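Side-chain contacts in Phenylalanine/tyrosine ammonia-lyase (Rhodosporidium toruloides, PDB 1Y2M), which catalyses the non-oxidative deamination of L-phenylalanine and L-tyrosine to trans-cinnamic acid and p-coumaric acid, the committed step into phenylpropanoid metabolism: residues B[285-290]-B[381-386]; B[67-72]-B[278-283]. One frame throughout, in Å; residues are numbered along the deposited sequence.

Interaction 1 of 2, residues B[285-290]-B[381-386]; sequences DAHMLS and HAHAVL
His-287 holds its CG opposite the carbonyl carbon (chi1 -78°), whereas His-383 swings its CG opposite the backbone N (chi1 -157°), and these two choices carry the imidazoles out from separate helices until they meet between them. The CA atoms of His-287 and His-383 remain 9.5 Å apart, so it is the rings, not the backbones, that make the contact. The two side chains run roughly at right angles to each other. A single hydrogen bond, 2.9 Å long, joins His-287 NE2 and His-383 ND1. It is moderately bent, 153° at the hydrogen. Each nitrogen sits at the edge of the other ring, close to its plane. The rings meet rim to rim without stacking: their centroids lie 5.0 Å apart and their planes are turned about halfway between coplanar and perpendicular. The other nitrogen of His-287, ND1, is hydrogen-bonded to Gln-44 NE2, which ties this imidazole down at both nitrogens and should fix its rotation. Gln-44 also bonds Ser-290 OG, one turn further along, and its helix, 44-52, packs Val-48 on His-287 and Ile-47 on His-383. The pair thus bridges two long helices of the mainly helical lyase fold, 273-303 and 368-391, with both imidazoles buried. Only one hydrogen can lie between NE2 of His-287 and ND1 of His-383, so one nitrogen must donate while the other offers a lone pair, and the contact probably disfavours having both rings doubly protonated.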
loop_
_atom_site.group_PDB
_atom_site.type_symbol
_atom_site.label_atom_id
_atom_site.label_comp_id
_atom_site.label_asym_id
_atom_site.label_seq_id
_atom_site.Cartn_x
_atom_site.Cartn_y
_atom_site.Cartn_z
ATOM N N ASP B 285 18.275 10.871 -11.919
ATOM C CA ASP B 285 17.148 11.644 -12.419
ATOM C C ASP B 285 16.388 12.302 -11.273
ATOM O O ASP B 285 15.929 13.440 -11.389
ATOM C CB ASP B 285 16.263 10.738 -13.280
ATOM C CG ASP B 285 16.899 10.355 -14.612
ATOM O OD1 ASP B 285 17.910 10.940 -15.041
ATOM O OD2 ASP B 285 16.328 9.461 -15.258
ATOM N N ALA B 286 16.285 11.580 -10.158
ATOM C CA ALA B 286 15.597 12.081 -8.964
ATOM C C ALA B 286 16.303 13.292 -8.436
ATOM O O ALA B 286 15.673 14.233 -7.977
ATOM C CB ALA B 286 15.499 11.002 -7.906
ATOM N N HIS B 287 17.631 13.295 -8.458
ATOM C CA HIS B 287 18.354 14.488 -7.950
ATOM C C HIS B 287 17.957 15.729 -8.737
ATOM O O HIS B 287 17.781 16.833 -8.199
ATOM C CB HIS B 287 19.851 14.326 -8.122
ATOM C CG HIS B 287 20.529 13.435 -7.108
ATOM N ND1 HIS B 287 20.376 13.579 -5.745
ATOM C CD2 HIS B 287 21.469 12.470 -7.285
ATOM C CE1 HIS B 287 21.157 12.699 -5.132
ATOM N NE2 HIS B 287 21.840 12.020 -6.049
HETATM N N MSE B 288 17.847 15.550 -10.059
HETATM C CA MSE B 288 17.514 16.684 -10.928
HETATM C C MSE B 288 16.113 17.199 -10.638
HETATM O O MSE B 288 15.858 18.395 -10.622
HETATM C CB MSE B 288 17.614 16.331 -12.413
HETATM C CG MSE B 288 18.886 15.704 -12.817
HETATM SE SE MSE B 288 20.463 16.773 -12.317
HETATM C CE MSE B 288 21.768 15.279 -12.676
ATOM N N LEU B 289 15.191 16.270 -10.385
ATOM C CA LEU B 289 13.817 16.608 -10.179
ATOM C C LEU B 289 13.694 17.291 -8.795
ATOM O O LEU B 289 12.911 18.199 -8.637
ATOM C CB LEU B 289 12.945 15.368 -10.268
ATOM C CG LEU B 289 12.728 14.755 -11.639
ATOM C CD1 LEU B 289 12.052 13.406 -11.509
ATOM C CD2 LEU B 289 11.881 15.668 -12.510
ATOM N N SER B 290 14.531 16.918 -7.844
ATOM C CA SER B 290 14.558 17.566 -6.540
ATOM C C SER B 290 14.985 19.008 -6.709
ATOM O O SER B 290 14.386 19.923 -6.147
ATOM C CB SER B 290 15.593 16.851 -5.659
ATOM O OG SER B 290 15.760 17.506 -4.425
ATOM N N HIS B 381 21.799 10.176 1.146
ATOM C CA HIS B 381 22.109 8.856 1.708
ATOM C C HIS B 381 22.133 7.771 0.629
ATOM O O HIS B 381 23.124 7.001 0.486
ATOM C CB HIS B 381 21.054 8.512 2.770
ATOM C CG HIS B 381 21.347 7.260 3.533
ATOM N ND1 HIS B 381 21.018 6.007 3.058
ATOM C CD2 HIS B 381 21.884 7.069 4.763
ATOM C CE1 HIS B 381 21.362 5.099 3.967
ATOM N NE2 HIS B 381 21.887 5.710 4.997
ATOM N N ALA B 382 21.099 7.748 -0.198
ATOM C CA ALA B 382 21.055 6.797 -1.288
ATOM C C ALA B 382 22.281 6.915 -2.192
ATOM O O ALA B 382 22.852 5.902 -2.653
ATOM C CB ALA B 382 19.831 6.979 -2.104
ATOM N N HIS B 383 22.713 8.148 -2.431
ATOM C CA HIS B 383 23.889 8.369 -3.272
ATOM C C HIS B 383 25.106 7.676 -2.605
ATOM O O HIS B 383 25.955 7.045 -3.268
ATOM C CB HIS B 383 24.179 9.873 -3.399
ATOM C CG HIS B 383 24.967 10.198 -4.606
ATOM N ND1 HIS B 383 24.364 10.587 -5.780
ATOM C CD2 HIS B 383 26.295 10.166 -4.846
ATOM C CE1 HIS B 383 25.300 10.798 -6.688
ATOM N NE2 HIS B 383 26.479 10.548 -6.149
ATOM N N ALA B 384 25.250 7.829 -1.291
ATOM C CA ALA B 384 26.380 7.186 -0.623
ATOM C C ALA B 384 26.302 5.666 -0.761
ATOM O O ALA B 384 27.311 5.008 -1.046
ATOM C CB ALA B 384 26.411 7.579 0.806
ATOM N N VAL B 385 25.103 5.110 -0.602
ATOM C CA VAL B 385 24.907 3.638 -0.691
ATOM C C VAL B 385 25.244 3.134 -2.105
ATOM O O VAL B 385 26.004 2.150 -2.310
ATOM C CB VAL B 385 23.479 3.258 -0.243
ATOM C CG1 VAL B 385 23.210 1.806 -0.507
ATOM C CG2 VAL B 385 23.259 3.652 1.191
ATOM N N LEU B 386 24.635 3.747 -3.114
ATOM C CA LEU B 386 24.787 3.274 -4.487
ATOM C C LEU B 386 26.211 3.505 -4.969
ATOM O O LEU B 386 26.710 2.740 -5.798
ATOM C CB LEU B 386 23.802 3.965 -5.422
ATOM C CG LEU B 386 22.346 3.546 -5.346
ATOM C CD1 LEU B 386 21.512 4.218 -6.422
ATOM C CD2 LEU B 386 22.252 2.023 -5.482
#

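Interaction 2 of 2, residues B[67-72]-B[278-283]; sequences LNLGDV and MATLAL
The backbone N of Asp-71 donates to Asn-68 OD1 in a short bond of 2.7 Å, directed nearly along the C=O axis of the amide. In return the backbone N of Asn-68 donates to Asp-71 OD2 at 3.1 Å, approaching the carboxylate from its anti side and 28° out of its plane. Asp-71 OD1 forms a salt bridge with Arg-80, so both carboxylate oxygens are engaged. The capping side chains do not touch residues 278-283, whereas Leu-69 and Val-72, three residues apart, present their side chains to them. The part of the fold joined to helix 273-303 here is therefore the start of helix 69-77, which is closed by this reciprocal pair, a capping box with Asn-68 at the N-cap. On the other side of the contact, Thr-280 OG1 is hydrogen-bonded to the carbonyl oxygen of Ala-276, one turn back in its own helix. That bond gives the buried hydroxyl a polar partner, and Leu-69 CD2 merely packs against Thr-280 OG1, at 3.6 Å. The threonine methyl, anti to the backbone N, reaches into the first turn of helix 69-77. Thr-280 CG2 touches Val-72 CG1 at 3.8 Å and also lies against the backbone O of Leu-69. The CA atoms of Leu-69 and Thr-280 are 6.4 Å apart, a close approach consistent with the short threonine side chain. Leu-69 straddles the neighbouring turn of helix 273-303: while its CD2 sits on the threonine, Leu-69 CD1 meets Leu-283 CD2 more loosely, at 4.3 Å. Leu-69 also packs on His-383, Leu-386 and Thr-387 of helix 368-391.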
loop_
_atom_site.group_PDB
_atom_site.type_symbol
_atom_site.label_atom_id
_atom_site.label_comp_id
_atom_site.label_asym_id
_atom_site.label_seq_id
_atom_site.Cartn_x
_atom_site.Cartn_y
_atom_site.Cartn_z
ATOM N N LEU B 67 35.061 3.985 -9.618
ATOM C CA LEU B 67 33.885 4.241 -10.422
ATOM C C LEU B 67 32.865 4.999 -9.596
ATOM O O LEU B 67 32.539 4.576 -8.485
ATOM C CB LEU B 67 33.278 2.925 -10.867
ATOM C CG LEU B 67 32.001 2.946 -11.671
ATOM C CD1 LEU B 67 32.248 3.678 -12.962
ATOM C CD2 LEU B 67 31.408 1.561 -11.940
ATOM N N ASN B 68 32.319 6.081 -10.144
ATOM C CA ASN B 68 31.274 6.842 -9.434
ATOM C C ASN B 68 29.996 6.892 -10.239
ATOM O O ASN B 68 29.929 6.365 -11.358
ATOM C CB ASN B 68 31.748 8.253 -9.073
ATOM C CG ASN B 68 32.094 9.094 -10.296
ATOM O OD1 ASN B 68 31.341 9.112 -11.289
ATOM N ND2 ASN B 68 33.210 9.802 -10.232
ATOM N N LEU B 69 28.948 7.470 -9.677
ATOM C CA LEU B 69 27.656 7.363 -10.293
ATOM C C LEU B 69 27.503 8.202 -11.546
ATOM O O LEU B 69 26.874 7.774 -12.535
ATOM C CB LEU B 69 26.552 7.659 -9.271
ATOM C CG LEU B 69 26.519 6.791 -8.012
ATOM C CD1 LEU B 69 25.256 7.057 -7.249
ATOM C CD2 LEU B 69 26.633 5.370 -8.460
ATOM N N GLY B 70 28.144 9.374 -11.558
ATOM C CA GLY B 70 28.210 10.152 -12.793
ATOM C C GLY B 70 28.877 9.386 -13.923
ATOM O O GLY B 70 28.419 9.462 -15.064
ATOM N N ASP B 71 29.943 8.639 -13.600
ATOM C CA ASP B 71 30.653 7.810 -14.583
ATOM C C ASP B 71 29.704 6.767 -15.141
ATOM O O ASP B 71 29.669 6.529 -16.359
ATOM C CB ASP B 71 31.772 7.031 -13.925
ATOM C CG ASP B 71 32.974 7.857 -13.534
ATOM O OD1 ASP B 71 33.299 8.869 -14.211
ATOM O OD2 ASP B 71 33.676 7.406 -12.566
ATOM N N VAL B 72 28.931 6.130 -14.243
ATOM C CA VAL B 72 27.986 5.075 -14.672
ATOM C C VAL B 72 26.987 5.636 -15.682
ATOM O O VAL B 72 26.764 5.075 -16.768
ATOM C CB VAL B 72 27.260 4.423 -13.477
ATOM C CG1 VAL B 72 26.084 3.579 -13.958
ATOM C CG2 VAL B 72 28.228 3.600 -12.591
HETATM N N MSE B 278 20.091 0.312 -12.950
HETATM C CA MSE B 278 18.817 1.036 -13.057
HETATM C C MSE B 278 18.592 2.020 -11.906
HETATM O O MSE B 278 18.043 3.132 -12.103
HETATM C CB MSE B 278 17.627 0.093 -13.154
HETATM C CG MSE B 278 16.408 0.825 -13.620
HETATM SE SE MSE B 278 15.038 -0.438 -14.240
HETATM C CE MSE B 278 14.006 0.801 -15.488
ATOM N N ALA B 279 18.997 1.596 -10.714
ATOM C CA ALA B 279 18.936 2.427 -9.537
ATOM C C ALA B 279 19.804 3.685 -9.664
ATOM O O ALA B 279 19.407 4.760 -9.221
ATOM C CB ALA B 279 19.278 1.617 -8.282
ATOM N N THR B 280 21.003 3.548 -10.228
ATOM C CA THR B 280 21.878 4.706 -10.429
ATOM C C THR B 280 21.243 5.706 -11.373
ATOM O O THR B 280 21.229 6.911 -11.094
ATOM C CB THR B 280 23.255 4.274 -10.977
ATOM O OG1 THR B 280 23.937 3.481 -9.995
ATOM C CG2 THR B 280 24.031 5.480 -11.330
ATOM N N LEU B 281 20.671 5.234 -12.484
ATOM C CA LEU B 281 19.992 6.108 -13.428
ATOM C C LEU B 281 18.817 6.804 -12.759
ATOM O O LEU B 281 18.585 8.012 -12.975
ATOM C CB LEU B 281 19.579 5.298 -14.642
ATOM C CG LEU B 281 20.810 4.784 -15.417
ATOM C CD1 LEU B 281 20.369 3.660 -16.323
ATOM C CD2 LEU B 281 21.462 5.888 -16.250
ATOM N N ALA B 282 18.063 6.048 -11.965
ATOM C CA ALA B 282 16.887 6.606 -11.294
ATOM C C ALA B 282 17.260 7.650 -10.242
ATOM O O ALA B 282 16.616 8.706 -10.113
ATOM C CB ALA B 282 16.046 5.507 -10.723
ATOM N N LEU B 283 18.337 7.393 -9.509
ATOM C CA LEU B 283 18.774 8.366 -8.519
ATOM C C LEU B 283 19.293 9.640 -9.162
ATOM O O LEU B 283 18.964 10.750 -8.731
ATOM C CB LEU B 283 19.856 7.773 -7.636
ATOM C CG LEU B 283 20.322 8.749 -6.540
ATOM C CD1 LEU B 283 19.186 9.194 -5.637
ATOM C CD2 LEU B 283 21.407 8.097 -5.698
#

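Interactions 1 and 2 lie about 9 Å apart, centre to centre, and share helix 273-303: residues 278-283 serve interaction 2, and 285-290, about two turns further along, serve interaction 1. Helix 368-391 is the second partner in interaction 1 and also runs against both segments of interaction 2, with CA of His-383 3.5 Å from CD2 of Leu-283 and CE1 of His-383 3.8 Å from CD1 of Leu-69. The two are in series along the chain, 67-72 pairing with 278-283 before 285-290 pairs with 381-386. Together they attach an early short helix and a later long one to the same long helix, 273-303, away from the active-site residues.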